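Local structure of FAD-linked sulfhydryl oxidase ERV1 (Arabidopsis thaliana, 2HJ3) at residues A25-E30 with A71-F77. The protein catalyses FAD-dependent disulfide bond formation by oxidising thiols with molecular oxygen, and is required for import and folding of small cysteine-containing proteins in the mitochondrial intermembrane space. Residues are numbered along the deposited sequence; the frame is centred on the assembly and turned at random.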
ATOM      1  N   ALA A  25      -0.756  -6.895  -7.815  1.00 38.57           N
ATOM      2  CA  ALA A  25      -1.397  -7.183  -9.094  1.00 39.46           C
ATOM      3  C   ALA A  25      -0.951  -8.538  -9.640  1.00 41.12           C
ATOM      4  O   ALA A  25      -1.642  -9.138 -10.467  1.00 41.91           O
ATOM      5  CB  ALA A  25      -1.096  -6.085 -10.096  1.00 38.68           C
ATOM      6  N   ALA A  26       0.200  -9.022  -9.181  1.00 41.48           N
ATOM      7  CA  ALA A  26       0.703 -10.319  -9.627  1.00 43.45           C
ATOM      8  C   ALA A  26      -0.087 -11.453  -8.973  1.00 45.54           C
ATOM      9  O   ALA A  26      -0.182 -12.550  -9.532  1.00 46.47           O
ATOM     10  CB  ALA A  26       2.187 -10.454  -9.302  1.00 40.62           C
ATOM     11  N   GLN A  27      -0.654 -11.175  -7.797  1.00 46.47           N
ATOM     12  CA  GLN A  27      -1.450 -12.146  -7.039  1.00 46.25           C
ATOM     13  C   GLN A  27      -2.955 -12.007  -7.300  1.00 45.24           C
ATOM     14  O   GLN A  27      -3.734 -12.889  -6.935  1.00 42.43           O
ATOM     15  CB  GLN A  27      -1.211 -11.969  -5.532  1.00 49.60           C
ATOM     16  CG  GLN A  27       0.243 -12.018  -5.113  1.00 52.93           C
ATOM     17  CD  GLN A  27       0.847 -13.387  -5.304  1.00 56.44           C
ATOM     18  OE1 GLN A  27       0.479 -14.341  -4.615  1.00 57.59           O
ATOM     19  NE2 GLN A  27       1.776 -13.500  -6.251  1.00 59.63           N
ATOM     20  N   TYR A  28      -3.368 -10.896  -7.906  1.00 44.88           N
ATOM     21  CA  TYR A  28      -4.784 -10.673  -8.192  1.00 44.81           C
ATOM     22  C   TYR A  28      -5.355 -11.905  -8.902  1.00 45.48           C
ATOM     23  O   TYR A  28      -4.732 -12.456  -9.806  1.00 45.68           O
ATOM     24  CB  TYR A  28      -4.958  -9.430  -9.067  1.00 43.95           C
ATOM     25  CG  TYR A  28      -6.363  -8.860  -9.062  1.00 44.89           C
ATOM     26  CD1 TYR A  28      -6.911  -8.304  -7.902  1.00 44.36           C
ATOM     27  CD2 TYR A  28      -7.146  -8.870 -10.218  1.00 43.38           C
ATOM     28  CE1 TYR A  28      -8.204  -7.769  -7.898  1.00 43.24           C
ATOM     29  CE2 TYR A  28      -8.433  -8.340 -10.223  1.00 42.78           C
ATOM     30  CZ  TYR A  28      -8.958  -7.788  -9.062  1.00 44.36           C
ATOM     31  OH  TYR A  28     -10.227  -7.236  -9.076  1.00 44.43           O
ATOM     32  N   PRO A  29      -6.548 -12.358  -8.499  1.00 45.99           N
ATOM     33  CA  PRO A  29      -7.127 -13.537  -9.148  1.00 48.20           C
ATOM     34  C   PRO A  29      -7.554 -13.385 -10.612  1.00 50.94           C
ATOM     35  O   PRO A  29      -7.889 -12.291 -11.086  1.00 48.70           O
ATOM     36  CB  PRO A  29      -8.291 -13.899  -8.227  1.00 48.27           C
ATOM     37  CG  PRO A  29      -8.707 -12.580  -7.676  1.00 49.29           C
ATOM     38  CD  PRO A  29      -7.394 -11.895  -7.387  1.00 46.26           C
ATOM     39  N   GLU A  30      -7.523 -14.504 -11.326  1.00 53.61           N
ATOM     40  CA  GLU A  30      -7.910 -14.535 -12.729  1.00 56.87           C
ATOM     41  C   GLU A  30      -9.378 -14.137 -12.804  1.00 56.61           C
ATOM     42  O   GLU A  30      -9.761 -13.290 -13.603  1.00 56.05           O
ATOM     43  CB  GLU A  30      -7.693 -15.946 -13.291  1.00 59.63           C
ATOM     44  CG  GLU A  30      -8.230 -16.180 -14.702  1.00 65.14           C
ATOM     45  CD  GLU A  30      -7.572 -15.303 -15.758  1.00 68.07           C
ATOM     46  OE1 GLU A  30      -6.596 -14.581 -15.425  1.00 69.30           O
ATOM     47  OE2 GLU A  30      -8.030 -15.350 -16.924  1.00 66.06           O
ATOM     48  N   ALA A  71      -9.872  -3.623 -13.158  1.00 43.63           N
ATOM     49  CA  ALA A  71      -9.777  -4.722 -12.203  1.00 45.08           C
ATOM     50  C   ALA A  71     -10.564  -5.960 -12.588  1.00 44.36           C
ATOM     51  O   ALA A  71     -10.818  -6.825 -11.749  1.00 46.20           O
ATOM     52  CB  ALA A  71     -10.217  -4.239 -10.824  1.00 44.87           C
ATOM     53  N   GLY A  72     -10.927  -6.059 -13.859  1.00 44.39           N
ATOM     54  CA  GLY A  72     -11.699  -7.199 -14.315  1.00 42.17           C
ATOM     55  C   GLY A  72     -11.010  -8.533 -14.150  1.00 41.70           C
ATOM     56  O   GLY A  72     -11.678  -9.561 -14.056  1.00 43.15           O
ATOM     57  N   SER A  73      -9.682  -8.526 -14.122  1.00 40.28           N
ATOM     58  CA  SER A  73      -8.915  -9.762 -13.972  1.00 40.20           C
ATOM     59  C   SER A  73      -7.439  -9.467 -13.719  1.00 41.24           C
ATOM     60  O   SER A  73      -7.006  -8.313 -13.773  1.00 42.62           O
ATOM     61  CB  SER A  73      -9.049 -10.630 -15.225  1.00 38.94           C
ATOM     62  OG  SER A  73      -8.519  -9.970 -16.366  1.00 39.60           O
ATOM     63  N   GLN A  74      -6.674 -10.519 -13.452  1.00 41.69           N
ATOM     64  CA  GLN A  74      -5.249 -10.389 -13.177  1.00 44.04           C
ATOM     65  C   GLN A  74      -4.501  -9.697 -14.311  1.00 44.46           C
ATOM     66  O   GLN A  74      -3.654  -8.832 -14.069  1.00 45.50           O
ATOM     67  CB  GLN A  74      -4.642 -11.774 -12.914  1.00 43.59           C
ATOM     68  CG  GLN A  74      -3.225 -11.786 -12.326  1.00 43.11           C
ATOM     69  CD  GLN A  74      -2.134 -11.479 -13.344  1.00 43.51           C
ATOM     70  OE1 GLN A  74      -2.180 -11.945 -14.481  1.00 47.51           O
ATOM     71  NE2 GLN A  74      -1.139 -10.716 -12.929  1.00 42.22           N
ATOM     72  N   GLU A  75      -4.822 -10.058 -15.548  1.00 45.80           N
ATOM     73  CA  GLU A  75      -4.146  -9.464 -16.695  1.00 46.25           C
ATOM     74  C   GLU A  75      -4.453  -7.983 -16.862  1.00 45.55           C
ATOM     75  O   GLU A  75      -3.547  -7.189 -17.108  1.00 48.90           O
ATOM     76  CB  GLU A  75      -4.507 -10.204 -17.981  1.00 49.39           C
ATOM     77  CG  GLU A  75      -3.509  -9.953 -19.101  1.00 55.21           C
ATOM     78  CD  GLU A  75      -3.954 -10.515 -20.438  1.00 57.95           C
ATOM     79  OE1 GLU A  75      -4.383 -11.690 -20.481  1.00 58.64           O
ATOM     80  OE2 GLU A  75      -3.861  -9.779 -21.449  1.00 59.81           O
ATOM     81  N   GLU A  76      -5.717  -7.599 -16.721  1.00 43.86           N
ATOM     82  CA  GLU A  76      -6.089  -6.194 -16.880  1.00 42.69           C
ATOM     83  C   GLU A  76      -5.496  -5.315 -15.783  1.00 41.88           C
ATOM     84  O   GLU A  76      -5.082  -4.188 -16.040  1.00 43.59           O
ATOM     85  CB  GLU A  76      -7.616  -6.026 -16.880  1.00 42.26           C
ATOM     86  CG  GLU A  76      -8.358  -6.909 -17.872  1.00 42.50           C
ATOM     87  CD  GLU A  76      -9.856  -6.657 -17.870  1.00 41.39           C
ATOM     88  OE1 GLU A  76     -10.389  -6.231 -16.825  1.00 41.47           O
ATOM     89  OE2 GLU A  76     -10.505  -6.897 -18.906  1.00 42.31           O
ATOM     90  N   PHE A  77      -5.462  -5.829 -14.558  1.00 41.81           N
ATOM     91  CA  PHE A  77      -4.929  -5.072 -13.429  1.00 38.68           C
ATOM     92  C   PHE A  77      -3.406  -4.941 -13.530  1.00 37.54           C
ATOM     93  O   PHE A  77      -2.866  -3.856 -13.352  1.00 34.70           O
ATOM     94  CB  PHE A  77      -5.346  -5.747 -12.119  1.00 40.33           C
ATOM     95  CG  PHE A  77      -5.035  -4.935 -10.892  1.00 42.43           C
ATOM     96  CD1 PHE A  77      -5.185  -3.549 -10.902  1.00 43.36           C
ATOM     97  CD2 PHE A  77      -4.592  -5.553  -9.727  1.00 42.02           C
ATOM     98  CE1 PHE A  77      -4.894  -2.792  -9.767  1.00 43.76           C
ATOM     99  CE2 PHE A  77      -4.299  -4.806  -8.589  1.00 42.87           C
ATOM    100  CZ  PHE A  77      -4.448  -3.424  -8.608  1.00 42.14           C
TER
HETATM  101  O   HOH W   1      -6.369 -12.424 -16.562  1.00 47.33           O
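Y28 and F77 form an edge-to-face aromatic pair at the apolar centre: ring centroids lie 5.1 Å apart, the planes are inclined at 59°, and the CD2 edge of F77 meets a face of Y28. The same CD2 atom of F77 also lies 3.6 Å from A25 CB, so it touches both the last turn of helix 10-27 and the tyrosine that follows. With CG anti to the backbone N, the Y28 ring extends along the turn before helix 74-91, where the backbone of S73 and Q74 borders its edge. At its far end, Y28 OH donates to A71 O over 2.8 Å; the C=O...O angle of 136° and a position in the carbonyl plane show that a lone pair is used, and the bond ties the phenol's OH to the loop before helix 74-91.

Farther out, the Q74 side chain bends at chi2 and passes Y28 O, bringing NE2 within 3.0 Å of A25 O. The N-H...O angle of 157° supports a hydrogen bond to this helix-end carbonyl, though the placement of NE2 is less certain. At the polar edge, a water accepts from E75 N at 3.0 Å, in the first turn of helix 74-91, which S73 precedes at the N-cap position; its link to E30 OE1 is doubtful, being too short at 2.4 Å.

The contact thus joins the C-terminal end of helix 10-27 to the N-terminal end of helix 74-91 in the four-helix bundle, the A25 side chain coming to about 9 Å from the FAD, while V40 of helix 34-50 packs against both Y28 and F77.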